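Local coordinates for protein phytase (Debaryomyces castellii, PDB 2GFI) that probably removes phosphate from phytate (inositol hexakisphosphate) by hydrolysis, as a 3-phytase of the histidine acid phosphatase family, at residues 32-37 against 364-369; 143-148 against 152-157; 178-183 against 187-192; 283-288 against 355-360. All coordinates share one frame; numbering follows the deposited sequence.

Contact 1: 32-37 against 364-369; sequences NIIRFL and SHVGIT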
loop_
_atom_site.group_PDB
_atom_site.type_symbol
_atom_site.label_atom_id
_atom_site.label_comp_id
_atom_site.label_asym_id
_atom_site.label_seq_id
_atom_site.Cartn_x
_atom_site.Cartn_y
_atom_site.Cartn_z
ATOM N N ASN A 32 -10.691 3.168 8.171
ATOM C CA ASN A 32 -11.381 2.101 7.539
ATOM C C ASN A 32 -12.868 2.074 7.949
ATOM O O ASN A 32 -13.176 1.987 9.143
ATOM C CB ASN A 32 -10.671 0.762 7.818
ATOM C CG ASN A 32 -11.120 -0.319 6.869
ATOM O OD1 ASN A 32 -12.312 -0.615 6.795
ATOM N ND2 ASN A 32 -10.185 -0.899 6.112
ATOM N N ILE A 33 -13.746 2.148 6.939
ATOM C CA ILE A 33 -15.210 2.207 7.052
ATOM C C ILE A 33 -15.724 1.022 7.903
ATOM O O ILE A 33 -16.607 1.182 8.758
ATOM C CB ILE A 33 -15.813 2.270 5.572
ATOM C CG1 ILE A 33 -17.301 2.683 5.466
ATOM C CG2 ILE A 33 -15.666 0.986 4.840
ATOM C CD1 ILE A 33 -17.788 3.380 6.643
ATOM N N ILE A 34 -15.148 -0.168 7.688
ATOM C CA ILE A 34 -15.515 -1.331 8.463
ATOM C C ILE A 34 -15.520 -1.065 9.967
ATOM O O ILE A 34 -16.411 -1.561 10.677
ATOM C CB ILE A 34 -14.619 -2.525 8.130
ATOM C CG1 ILE A 34 -14.750 -2.868 6.655
ATOM C CG2 ILE A 34 -15.002 -3.733 8.986
ATOM C CD1 ILE A 34 -13.823 -3.956 6.193
ATOM N N ARG A 35 -14.554 -0.287 10.450
ATOM C CA ARG A 35 -14.411 -0.121 11.881
ATOM C C ARG A 35 -15.565 0.692 12.462
ATOM O O ARG A 35 -15.742 0.700 13.673
ATOM C CB ARG A 35 -13.004 0.414 12.295
ATOM C CG ARG A 35 -11.896 -0.646 12.062
ATOM C CD ARG A 35 -10.840 -0.902 13.190
ATOM N NE ARG A 35 -9.734 -1.774 12.705
ATOM C CZ ARG A 35 -8.887 -1.371 11.716
ATOM N NH1 ARG A 35 -9.055 -0.146 11.167
ATOM N NH2 ARG A 35 -7.884 -2.146 11.271
ATOM N N PHE A 36 -16.359 1.333 11.595
ATOM C CA PHE A 36 -17.486 2.157 12.046
ATOM C C PHE A 36 -18.827 1.527 11.788
ATOM O O PHE A 36 -19.875 2.129 12.121
ATOM C CB PHE A 36 -17.429 3.550 11.423
ATOM C CG PHE A 36 -16.107 4.203 11.608
ATOM C CD1 PHE A 36 -15.593 4.382 12.885
ATOM C CD2 PHE A 36 -15.340 4.558 10.513
ATOM C CE1 PHE A 36 -14.346 4.925 13.073
ATOM C CE2 PHE A 36 -14.078 5.124 10.699
ATOM C CZ PHE A 36 -13.578 5.293 11.974
ATOM N N LEU A 37 -18.803 0.321 11.206
ATOM C CA LEU A 37 -20.061 -0.332 10.790
ATOM C C LEU A 37 -20.535 -1.406 11.753
ATOM O O LEU A 37 -21.408 -2.189 11.416
ATOM C CB LEU A 37 -20.000 -0.833 9.345
ATOM C CG LEU A 37 -19.889 0.342 8.366
ATOM C CD1 LEU A 37 -19.630 -0.142 6.939
ATOM C CD2 LEU A 37 -21.128 1.192 8.458
ATOM N N SER A 364 -14.659 -1.918 22.006
ATOM C CA SER A 364 -14.760 -1.831 20.561
ATOM C C SER A 364 -15.402 -3.111 20.059
ATOM O O SER A 364 -14.772 -4.181 19.972
ATOM C CB SER A 364 -13.383 -1.581 19.937
ATOM O OG SER A 364 -13.473 -1.593 18.523
ATOM N N HIS A 365 -16.678 -3.010 19.744
ATOM C CA HIS A 365 -17.372 -4.205 19.322
ATOM C C HIS A 365 -16.709 -4.888 18.099
ATOM O O HIS A 365 -16.467 -6.101 18.100
ATOM C CB HIS A 365 -18.808 -3.887 19.036
ATOM C CG HIS A 365 -19.541 -5.033 18.463
ATOM N ND1 HIS A 365 -19.747 -5.170 17.115
ATOM C CD2 HIS A 365 -20.078 -6.128 19.043
ATOM C CE1 HIS A 365 -20.425 -6.282 16.891
ATOM N NE2 HIS A 365 -20.640 -6.877 18.044
ATOM N N VAL A 366 -16.408 -4.091 17.073
ATOM C CA VAL A 366 -15.785 -4.579 15.821
ATOM C C VAL A 366 -14.346 -5.115 16.011
ATOM O O VAL A 366 -13.863 -5.890 15.189
ATOM C CB VAL A 366 -15.838 -3.478 14.739
ATOM C CG1 VAL A 366 -14.907 -2.329 15.096
ATOM C CG2 VAL A 366 -15.530 -4.045 13.367
ATOM N N GLY A 367 -13.670 -4.698 17.090
ATOM C CA GLY A 367 -12.348 -5.222 17.427
ATOM C C GLY A 367 -12.489 -6.682 17.869
ATOM O O GLY A 367 -11.523 -7.461 17.819
ATOM N N ILE A 368 -13.702 -7.055 18.282
ATOM C CA ILE A 368 -13.952 -8.389 18.824
ATOM C C ILE A 368 -14.678 -9.232 17.801
ATOM O O ILE A 368 -14.205 -10.331 17.474
ATOM C CB ILE A 368 -14.752 -8.373 20.162
ATOM C CG1 ILE A 368 -14.118 -7.463 21.237
ATOM C CG2 ILE A 368 -14.879 -9.807 20.721
ATOM C CD1 ILE A 368 -14.926 -7.497 22.643
ATOM N N THR A 369 -15.810 -8.730 17.286
ATOM C CA THR A 369 -16.618 -9.510 16.362
ATOM C C THR A 369 -16.959 -8.807 15.053
ATOM O O THR A 369 -18.122 -8.441 14.834
ATOM C CB THR A 369 -17.923 -10.051 17.019
ATOM O OG1 THR A 369 -18.776 -8.954 17.374
ATOM C CG2 THR A 369 -17.650 -10.784 18.354
#
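Arg-35 and Val-366 mark the closest backbone approach, their CA atoms 6.1 Å apart, where the turn at 33-35, helical in its backbone angles but lacking regular helix bonds, meets the first turn of the short helix 365-368. Val-366 carries the contact with both methyls, and each touches mainly backbone. CG1 reaches the Arg-35 carbonyl O at 3.4 Å, while CG2 lies 3.8 Å from Ile-34 O. The torsion explains this fork: a chi1 of 69° places CG1 between the backbone N and the carbonyl carbon and CG2 anti to N, and one methyl meets each of two successive carbonyl oxygens. A looser apolar pair joins Ile-34 CG2 to Val-366 CG2 at 4.4 Å.

Both partners are shaped locally. Asn-32 OD1 accepts from Ile-34 N at 3.0 Å, in the carbonyl plane, which makes an Asx turn; Ser-364 OG, at the N-cap of the other segment, takes a weak bond from Gly-367 N. Arg-35 bonds Gln-45 O and, weakly, Ser-27 of a second subunit.

The buried contact sits beside helix 277-295, which Phe-36 touches at Phe-280 and Ile-281, and where His-365 N donates to Asp-288 OD1. Beyond Val-366, Ile-368 and Thr-369 pack on helix 333-343, Thr-369 touching Asp-333, the predicted proton donor.

Contact 2: 143-148 against 152-157; sequences AFRTKY and FDTNDT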
loop_
_atom_site.group_PDB
_atom_site.type_symbol
_atom_site.label_atom_id
_atom_site.label_comp_id
_atom_site.label_asym_id
_atom_site.label_seq_id
_atom_site.Cartn_x
_atom_site.Cartn_y
_atom_site.Cartn_z
ATOM N N ALA A 143 -5.189 -20.592 6.008
ATOM C CA ALA A 143 -4.195 -19.864 6.763
ATOM C C ALA A 143 -3.992 -20.560 8.080
ATOM O O ALA A 143 -2.884 -20.618 8.622
ATOM C CB ALA A 143 -4.672 -18.408 7.002
ATOM N N PHE A 144 -5.102 -21.030 8.623
ATOM C CA PHE A 144 -5.097 -21.662 9.904
ATOM C C PHE A 144 -4.346 -22.990 9.790
ATOM O O PHE A 144 -3.554 -23.310 10.648
ATOM C CB PHE A 144 -6.535 -21.857 10.385
ATOM C CG PHE A 144 -6.651 -22.210 11.852
ATOM C CD1 PHE A 144 -6.899 -21.211 12.810
ATOM C CD2 PHE A 144 -6.562 -23.552 12.285
ATOM C CE1 PHE A 144 -7.057 -21.533 14.164
ATOM C CE2 PHE A 144 -6.736 -23.870 13.624
ATOM C CZ PHE A 144 -6.977 -22.861 14.555
ATOM N N ARG A 145 -4.593 -23.768 8.739
ATOM C CA ARG A 145 -3.818 -24.973 8.529
ATOM C C ARG A 145 -2.353 -24.630 8.393
ATOM O O ARG A 145 -1.522 -25.283 9.003
ATOM C CB ARG A 145 -4.272 -25.775 7.311
ATOM C CG ARG A 145 -3.303 -26.933 6.982
ATOM C CD ARG A 145 -3.178 -28.078 8.029
ATOM N NE ARG A 145 -4.193 -28.971 7.610
ATOM C CZ ARG A 145 -4.071 -30.135 7.034
ATOM N NH1 ARG A 145 -2.924 -30.785 6.907
ATOM N NH2 ARG A 145 -5.188 -30.665 6.632
ATOM N N THR A 146 -2.038 -23.614 7.589
ATOM C CA THR A 146 -0.639 -23.203 7.408
ATOM C C THR A 146 0.050 -22.904 8.739
ATOM O O THR A 146 1.144 -23.340 8.940
ATOM C CB THR A 146 -0.503 -21.991 6.471
ATOM O OG1 THR A 146 -0.888 -22.361 5.158
ATOM C CG2 THR A 146 0.961 -21.662 6.274
ATOM N N LYS A 147 -0.615 -22.186 9.643
ATOM C CA LYS A 147 -0.060 -21.852 10.943
ATOM C C LYS A 147 -0.020 -22.998 11.955
ATOM O O LYS A 147 0.992 -23.196 12.658
ATOM C CB LYS A 147 -0.820 -20.670 11.565
ATOM C CG LYS A 147 -0.043 -20.093 12.748
ATOM C CD LYS A 147 -0.596 -18.791 13.299
ATOM C CE LYS A 147 0.190 -18.350 14.545
ATOM N NZ LYS A 147 -0.421 -17.128 15.188
ATOM N N TYR A 148 -1.140 -23.714 12.055
ATOM C CA TYR A 148 -1.370 -24.630 13.176
ATOM C C TYR A 148 -1.344 -26.099 12.828
ATOM O O TYR A 148 -1.428 -26.927 13.711
ATOM C CB TYR A 148 -2.694 -24.321 13.867
ATOM C CG TYR A 148 -2.751 -22.930 14.454
ATOM C CD1 TYR A 148 -2.024 -22.606 15.601
ATOM C CD2 TYR A 148 -3.543 -21.930 13.862
ATOM C CE1 TYR A 148 -2.085 -21.318 16.140
ATOM C CE2 TYR A 148 -3.625 -20.666 14.397
ATOM C CZ TYR A 148 -2.887 -20.353 15.526
ATOM O OH TYR A 148 -2.956 -19.078 16.056
ATOM N N PHE A 152 -1.982 -31.005 13.721
ATOM C CA PHE A 152 -3.001 -31.874 13.182
ATOM C C PHE A 152 -2.347 -33.190 12.782
ATOM O O PHE A 152 -1.352 -33.200 12.043
ATOM C CB PHE A 152 -3.680 -31.228 11.978
ATOM C CG PHE A 152 -4.784 -32.081 11.341
ATOM C CD1 PHE A 152 -5.920 -32.450 12.059
ATOM C CD2 PHE A 152 -4.703 -32.448 10.005
ATOM C CE1 PHE A 152 -6.921 -33.203 11.462
ATOM C CE2 PHE A 152 -5.708 -33.189 9.402
ATOM C CZ PHE A 152 -6.809 -33.571 10.122
ATOM N N ASP A 153 -2.913 -34.279 13.290
ATOM C CA ASP A 153 -2.532 -35.628 12.908
ATOM C C ASP A 153 -3.457 -36.086 11.799
ATOM O O ASP A 153 -4.672 -36.191 12.011
ATOM C CB ASP A 153 -2.685 -36.571 14.112
ATOM C CG ASP A 153 -1.939 -37.906 13.917
ATOM O OD1 ASP A 153 -1.902 -38.433 12.777
ATOM O OD2 ASP A 153 -1.348 -38.489 14.862
ATOM N N THR A 154 -2.904 -36.369 10.624
ATOM C CA THR A 154 -3.754 -36.740 9.493
ATOM C C THR A 154 -4.366 -38.154 9.552
ATOM O O THR A 154 -5.167 -38.525 8.675
ATOM C CB THR A 154 -3.036 -36.504 8.164
ATOM O OG1 THR A 154 -1.743 -37.126 8.181
ATOM C CG2 THR A 154 -2.732 -35.011 7.972
ATOM N N ASN A 155 -3.992 -38.924 10.576
ATOM C CA ASN A 155 -4.625 -40.208 10.861
ATOM C C ASN A 155 -5.902 -40.005 11.653
ATOM O O ASN A 155 -6.690 -40.948 11.811
ATOM C CB ASN A 155 -3.678 -41.135 11.665
ATOM C CG ASN A 155 -2.408 -41.463 10.900
ATOM O OD1 ASN A 155 -2.460 -41.710 9.684
ATOM N ND2 ASN A 155 -1.248 -41.444 11.595
ATOM N N ASP A 156 -6.088 -38.778 12.160
ATOM C CA ASP A 156 -7.241 -38.421 12.977
ATOM C C ASP A 156 -8.248 -37.570 12.221
ATOM O O ASP A 156 -7.885 -36.644 11.490
ATOM C CB ASP A 156 -6.805 -37.675 14.248
ATOM C CG ASP A 156 -5.861 -38.499 15.133
ATOM O OD1 ASP A 156 -5.887 -39.742 15.045
ATOM O OD2 ASP A 156 -5.059 -37.992 15.955
ATOM N N THR A 157 -9.517 -37.901 12.388
ATOM C CA THR A 157 -10.588 -37.029 12.000
ATOM C C THR A 157 -10.455 -35.624 12.636
ATOM O O THR A 157 -10.112 -35.475 13.819
ATOM C CB THR A 157 -11.909 -37.684 12.422
ATOM O OG1 THR A 157 -12.320 -38.593 11.396
ATOM C CG2 THR A 157 -13.007 -36.680 12.418
#
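Tyr-148 and Phe-152 stand closest along the backbone, CA to CA 7.4 Å, because the chain leaves the last turn of helix 133-148 and turns aside after a three-residue link. Segment 152-157 has no regular secondary structure, but a type I beta turn runs from Asp-153 to Asp-156, closed by the bond from Asp-156 N to Asp-153 O.

Arg-145 against Phe-152 makes most of the side-chain contact. The arginine starts with CG anti to its main-chain nitrogen (chi1 171°) and then bends at chi2 and chi3, which swings the guanidinium round to the loop. Phe-152 CD2 lies over one face of that group, above its centre, 3.8 Å from Arg-145 CZ, and CE2 is 3.8 Å from NH2. The two planes are 57° apart, so this is an inclined meeting and not a parallel stack. Thr-154 CG2 adds a marginal touch, 4.4 Å from Arg-145 NH1. Within the loop Asp-153 OD1 accepts from Asn-155 N at 3.1 Å, an Asx turn. Asn-155 is an N-glycosylation site of this protein that carries no sugar here.

Phe-179 meets the ring of Phe-152 edge-to-face and offers its carbonyl O to Arg-145 NH2 in a weak bond, joining helix 166-180 to the packing. The whole is a helix-to-strand connection at the rim of an alpha/beta fold: helix 133-148 ends, the loop folds over its arginine, and strand 158-163 of the central sheet follows.

Contact 3: 178-183 against 187-192; sequences GFMGDD and DTVKTN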
loop_
_atom_site.group_PDB
_atom_site.type_symbol
_atom_site.label_atom_id
_atom_site.label_comp_id
_atom_site.label_asym_id
_atom_site.label_seq_id
_atom_site.Cartn_x
_atom_site.Cartn_y
_atom_site.Cartn_z
ATOM N N GLY A 178 -11.132 -25.123 3.723
ATOM C CA GLY A 178 -9.883 -24.429 3.536
ATOM C C GLY A 178 -8.790 -25.187 4.281
ATOM O O GLY A 178 -7.678 -25.350 3.781
ATOM N N PHE A 179 -9.127 -25.649 5.489
ATOM C CA PHE A 179 -8.163 -26.246 6.394
ATOM C C PHE A 179 -7.628 -27.560 5.837
ATOM O O PHE A 179 -6.429 -27.806 5.873
ATOM C CB PHE A 179 -8.781 -26.425 7.798
ATOM C CG PHE A 179 -7.849 -27.069 8.799
ATOM C CD1 PHE A 179 -7.105 -26.295 9.681
ATOM C CD2 PHE A 179 -7.695 -28.460 8.841
ATOM C CE1 PHE A 179 -6.228 -26.913 10.588
ATOM C CE2 PHE A 179 -6.842 -29.065 9.727
ATOM C CZ PHE A 179 -6.110 -28.302 10.615
ATOM N N MET A 180 -8.526 -28.364 5.283
ATOM C CA MET A 180 -8.252 -29.734 4.888
ATOM C C MET A 180 -7.836 -29.820 3.457
ATOM O O MET A 180 -7.289 -30.838 3.045
ATOM C CB MET A 180 -9.498 -30.609 5.081
ATOM C CG MET A 180 -9.860 -30.893 6.530
ATOM S SD MET A 180 -8.497 -31.616 7.480
ATOM C CE MET A 180 -8.463 -33.281 6.786
ATOM N N GLY A 181 -8.105 -28.768 2.685
ATOM C CA GLY A 181 -7.795 -28.779 1.264
ATOM C C GLY A 181 -8.285 -30.021 0.546
ATOM O O GLY A 181 -9.458 -30.405 0.719
ATOM N N ASP A 182 -7.415 -30.661 -0.253
ATOM C CA ASP A 182 -7.864 -31.834 -1.016
ATOM C C ASP A 182 -8.035 -33.126 -0.177
ATOM O O ASP A 182 -8.372 -34.191 -0.713
ATOM C CB ASP A 182 -7.062 -32.046 -2.301
ATOM C CG ASP A 182 -5.587 -32.431 -2.047
ATOM O OD1 ASP A 182 -5.127 -32.511 -0.861
ATOM O OD2 ASP A 182 -4.807 -32.661 -3.008
ATOM N N ASP A 183 -7.837 -33.011 1.132
ATOM C CA ASP A 183 -8.087 -34.107 2.071
ATOM C C ASP A 183 -9.469 -34.039 2.695
ATOM O O ASP A 183 -9.827 -34.910 3.480
ATOM C CB ASP A 183 -7.080 -34.101 3.225
ATOM C CG ASP A 183 -5.677 -34.382 2.770
ATOM O OD1 ASP A 183 -5.498 -35.230 1.863
ATOM O OD2 ASP A 183 -4.689 -33.801 3.266
ATOM N N ASP A 187 -15.262 -38.294 5.807
ATOM C CA ASP A 187 -14.412 -39.120 6.657
ATOM C C ASP A 187 -13.336 -38.368 7.429
ATOM O O ASP A 187 -13.041 -38.723 8.572
ATOM C CB ASP A 187 -13.763 -40.248 5.866
ATOM C CG ASP A 187 -14.789 -41.189 5.269
ATOM O OD1 ASP A 187 -15.818 -41.473 5.961
ATOM O OD2 ASP A 187 -14.636 -41.684 4.116
ATOM N N THR A 188 -12.722 -37.362 6.815
ATOM C CA THR A 188 -11.629 -36.659 7.502
ATOM C C THR A 188 -12.090 -35.552 8.422
ATOM O O THR A 188 -11.328 -35.107 9.279
ATOM C CB THR A 188 -10.576 -36.168 6.519
ATOM O OG1 THR A 188 -11.183 -35.272 5.571
ATOM C CG2 THR A 188 -10.040 -37.369 5.681
ATOM N N VAL A 189 -13.345 -35.135 8.283
ATOM C CA VAL A 189 -13.904 -34.070 9.128
ATOM C C VAL A 189 -15.208 -34.558 9.690
ATOM O O VAL A 189 -16.039 -35.095 8.958
ATOM C CB VAL A 189 -14.153 -32.723 8.347
ATOM C CG1 VAL A 189 -14.717 -31.631 9.286
ATOM C CG2 VAL A 189 -12.884 -32.256 7.620
ATOM N N LYS A 190 -15.397 -34.386 10.991
ATOM C CA LYS A 190 -16.667 -34.697 11.557
ATOM C C LYS A 190 -17.185 -33.439 12.227
ATOM O O LYS A 190 -16.553 -32.903 13.146
ATOM C CB LYS A 190 -16.569 -35.891 12.521
ATOM C CG LYS A 190 -16.285 -37.289 11.800
ATOM C CD LYS A 190 -17.300 -37.650 10.679
ATOM C CE LYS A 190 -17.149 -39.097 10.196
ATOM N NZ LYS A 190 -18.334 -39.498 9.315
ATOM N N THR A 191 -18.338 -32.974 11.753
ATOM C CA THR A 191 -18.912 -31.764 12.269
ATOM C C THR A 191 -19.973 -32.088 13.295
ATOM O O THR A 191 -20.887 -32.878 13.033
ATOM C CB THR A 191 -19.531 -30.950 11.131
ATOM O OG1 THR A 191 -18.492 -30.544 10.243
ATOM C CG2 THR A 191 -20.117 -29.650 11.656
ATOM N N ASN A 192 -19.860 -31.428 14.435
ATOM C CA ASN A 192 -20.800 -31.532 15.519
ATOM C C ASN A 192 -21.608 -30.270 15.555
ATOM O O ASN A 192 -21.083 -29.188 15.791
ATOM C CB ASN A 192 -20.031 -31.770 16.818
ATOM C CG ASN A 192 -19.053 -32.916 16.680
ATOM O OD1 ASN A 192 -19.459 -34.060 16.484
ATOM N ND2 ASN A 192 -17.761 -32.604 16.686
#
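Met-180, on the last turn of helix 166-180, points its CB toward the start of strand 189-194 and reaches both Val-189 and Thr-188. From CB the chain goes to CG, which sits anti to the carbonyl carbon and presses on Val-189 CG2 at 3.5 Å, tighter than usual for two carbons. The two side chains run antiparallel past one another and touch along their sides. Further bends at chi2 and chi3 turn the thioether: SD lies beside the guanidinium of Arg-145, and the terminal CE curls back to Thr-188, 3.6 Å from both OG1 and CB of that threonine.

Thr-188 is thus shared. Its OG1 donates to Asp-183 O at 2.5 Å, a length so short that its exact value is doubtful. The donor meets the carbonyl at a C=O...OG1 angle of 142° and is tilted 21° from the carbonyl plane. A chi1 of 59° puts OG1 between the threonine's own N and carbonyl carbon, and the methyl follows the hydroxyl in, with CG2 3.3 Å from Asp-183 O. Before this, the helix ends at Met-180, and Gly-181, with positive phi, is the first residue outside it; Asp-183 N bonds back to Met-180 O at 2.9 Å.

Asp-182 bonds Gln-170 and Tyr-174 of a third subunit. In the beta-alpha-beta unit 158-163, 166-180, 189-194, the contact therefore closes the helix-to-strand turn in two ways: a hydroxyl donates to a carbonyl beyond the helix end, while the thioether chain packs by CG on Val-189 and by CE on Thr-188.

Contact 4: 283-288 against 355-360; sequences YSYSVD and DYTPFP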
loop_
_atom_site.group_PDB
_atom_site.type_symbol
_atom_site.label_atom_id
_atom_site.label_comp_id
_atom_site.label_asym_id
_atom_site.label_seq_id
_atom_site.Cartn_x
_atom_site.Cartn_y
_atom_site.Cartn_z
ATOM N N TYR A 283 -22.363 6.763 14.931
ATOM C CA TYR A 283 -23.056 5.523 14.690
ATOM C C TYR A 283 -22.315 4.352 15.345
ATOM O O TYR A 283 -22.929 3.549 16.060
ATOM C CB TYR A 283 -23.240 5.225 13.215
ATOM C CG TYR A 283 -23.865 3.842 13.027
ATOM C CD1 TYR A 283 -25.240 3.646 13.223
ATOM C CD2 TYR A 283 -23.086 2.749 12.660
ATOM C CE1 TYR A 283 -25.832 2.402 13.042
ATOM C CE2 TYR A 283 -23.651 1.502 12.474
ATOM C CZ TYR A 283 -25.036 1.331 12.674
ATOM O OH TYR A 283 -25.613 0.106 12.487
ATOM N N SER A 284 -21.013 4.245 15.046
ATOM C CA SER A 284 -20.178 3.172 15.559
ATOM C C SER A 284 -20.272 3.076 17.063
ATOM O O SER A 284 -20.328 1.994 17.622
ATOM C CB SER A 284 -18.725 3.414 15.187
ATOM O OG SER A 284 -17.971 2.247 15.472
ATOM N N TYR A 285 -20.268 4.228 17.726
ATOM C CA TYR A 285 -20.264 4.212 19.176
ATOM C C TYR A 285 -21.629 3.811 19.721
ATOM O O TYR A 285 -21.705 3.176 20.787
ATOM C CB TYR A 285 -19.807 5.523 19.764
ATOM C CG TYR A 285 -19.698 5.420 21.259
ATOM C CD1 TYR A 285 -18.867 4.483 21.829
ATOM C CD2 TYR A 285 -20.487 6.222 22.101
ATOM C CE1 TYR A 285 -18.795 4.359 23.194
ATOM C CE2 TYR A 285 -20.414 6.114 23.463
ATOM C CZ TYR A 285 -19.565 5.182 24.003
ATOM O OH TYR A 285 -19.442 5.041 25.368
ATOM N N SER A 286 -22.703 4.135 18.987
ATOM C CA SER A 286 -24.041 3.668 19.394
ATOM C C SER A 286 -24.130 2.142 19.401
ATOM O O SER A 286 -24.804 1.544 20.274
ATOM C CB SER A 286 -25.163 4.305 18.548
ATOM O OG SER A 286 -25.211 3.775 17.239
ATOM N N VAL A 287 -23.455 1.525 18.430
ATOM C CA VAL A 287 -23.337 0.079 18.365
ATOM C C VAL A 287 -22.425 -0.435 19.467
ATOM O O VAL A 287 -22.746 -1.421 20.099
ATOM C CB VAL A 287 -22.830 -0.464 16.962
ATOM C CG1 VAL A 287 -22.650 -1.992 17.017
ATOM C CG2 VAL A 287 -23.784 -0.092 15.848
ATOM N N ASP A 288 -21.285 0.198 19.709
ATOM C CA ASP A 288 -20.464 -0.254 20.830
ATOM C C ASP A 288 -21.261 -0.238 22.129
ATOM O O ASP A 288 -21.121 -1.149 22.926
ATOM C CB ASP A 288 -19.250 0.624 21.008
ATOM C CG ASP A 288 -18.161 0.333 19.989
ATOM O OD1 ASP A 288 -18.135 -0.806 19.422
ATOM O OD2 ASP A 288 -17.282 1.198 19.702
ATOM N N ASP A 355 -23.196 10.013 27.633
ATOM C CA ASP A 355 -23.498 11.439 27.555
ATOM C C ASP A 355 -22.437 12.179 26.746
ATOM O O ASP A 355 -22.509 13.375 26.539
ATOM C CB ASP A 355 -23.697 12.031 28.969
ATOM C CG ASP A 355 -22.440 11.896 29.846
ATOM O OD1 ASP A 355 -21.759 10.819 29.822
ATOM O OD2 ASP A 355 -22.044 12.821 30.595
ATOM N N TYR A 356 -21.459 11.439 26.244
ATOM C CA TYR A 356 -20.543 11.985 25.258
ATOM C C TYR A 356 -19.973 10.843 24.448
ATOM O O TYR A 356 -20.260 9.692 24.745
ATOM C CB TYR A 356 -19.432 12.781 25.954
ATOM C CG TYR A 356 -18.440 11.911 26.695
ATOM C CD1 TYR A 356 -17.169 11.648 26.152
ATOM C CD2 TYR A 356 -18.765 11.344 27.943
ATOM C CE1 TYR A 356 -16.255 10.842 26.843
ATOM C CE2 TYR A 356 -17.840 10.572 28.648
ATOM C CZ TYR A 356 -16.602 10.314 28.088
ATOM O OH TYR A 356 -15.694 9.546 28.779
ATOM N N THR A 357 -19.160 11.160 23.436
ATOM C CA THR A 357 -18.482 10.146 22.645
ATOM C C THR A 357 -17.023 10.052 23.119
ATOM O O THR A 357 -16.258 11.001 22.988
ATOM C CB THR A 357 -18.553 10.470 21.138
ATOM O OG1 THR A 357 -19.907 10.747 20.780
ATOM C CG2 THR A 357 -18.143 9.246 20.264
ATOM N N PRO A 358 -16.674 8.912 23.714
ATOM C CA PRO A 358 -15.295 8.658 24.134
ATOM C C PRO A 358 -14.421 8.309 22.940
ATOM O O PRO A 358 -14.902 7.717 21.967
ATOM C CB PRO A 358 -15.415 7.430 25.075
ATOM C CG PRO A 358 -16.632 6.721 24.590
ATOM C CD PRO A 358 -17.583 7.801 24.059
ATOM N N PHE A 359 -13.141 8.639 23.061
ATOM C CA PHE A 359 -12.140 8.299 22.092
ATOM C C PHE A 359 -10.931 7.770 22.873
ATOM O O PHE A 359 -10.339 8.503 23.693
ATOM C CB PHE A 359 -11.782 9.550 21.278
ATOM C CG PHE A 359 -12.874 10.006 20.379
ATOM C CD1 PHE A 359 -12.960 9.519 19.075
ATOM C CD2 PHE A 359 -13.844 10.906 20.839
ATOM C CE1 PHE A 359 -14.001 9.921 18.238
ATOM C CE2 PHE A 359 -14.894 11.319 20.012
ATOM C CZ PHE A 359 -14.967 10.833 18.712
ATOM N N PRO A 360 -10.575 6.499 22.663
ATOM C CA PRO A 360 -11.290 5.601 21.741
ATOM C C PRO A 360 -12.544 5.096 22.456
ATOM O O PRO A 360 -12.765 5.447 23.597
ATOM C CB PRO A 360 -10.290 4.452 21.550
ATOM C CG PRO A 360 -9.649 4.329 22.985
ATOM C CD PRO A 360 -9.478 5.818 23.380
#
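Tyr-285 meets Thr-357 at the closest backbone point, CA to CA 7.1 Å, and its ring supplies nearly all of the contact with segment 355-360. The chief interaction is CH-pi: Pro-358 CD lies 3.5 Å from the centroid of the Tyr-285 ring, 24° off the ring normal, over one face but displaced toward the rim. The displacement runs toward the phenol end, where CD is 3.3 Å from CZ and Pro-358 CG is 3.4 Å from OH. The proline side chain runs roughly perpendicular to that of the tyrosine. A trans first torsion (chi1 -175°) carries the ring out from the helix across to the loop.

Looser apolar packing joins Tyr-285 CB to Thr-357 CG2 at 4.1 Å.

Polar bonds pin the partners from outside the pair: Tyr-285 OH bonds Pro-353 O, and Thr-357 OG1 bonds the hydroxyl of Tyr-226, whose ring also meets Tyr-285 edge-to-face.

The loop also faces a second subunit, where Phe-359 packs edge-to-face on Phe-49 and Phe-408 of that chain, and Tyr-356 OH bonds its Lys-400. Helix 277-295 is thus covered here by the loop between helices 333-343 and 365-368.

From the N terminus, segment 32-37 opens the widest loop, closed only at 364-369 by contact 1; the other three contacts are nested inside it. Contacts 2, 3 and 4 follow in series: 2 and 3 are short closures at the ends of helices 133-148 and 166-180, and 4 spans 67 residues to hold helix 277-295 against a later loop. Contacts 2 and 3, centres 9 Å apart, touch each other, as do contacts 1 and 4. The first pair lies beside the sheet and a third subunit, the second near a second subunit; the centres of contacts 2 and 4 are 40 Å apart, on opposite sides of the chain's centre.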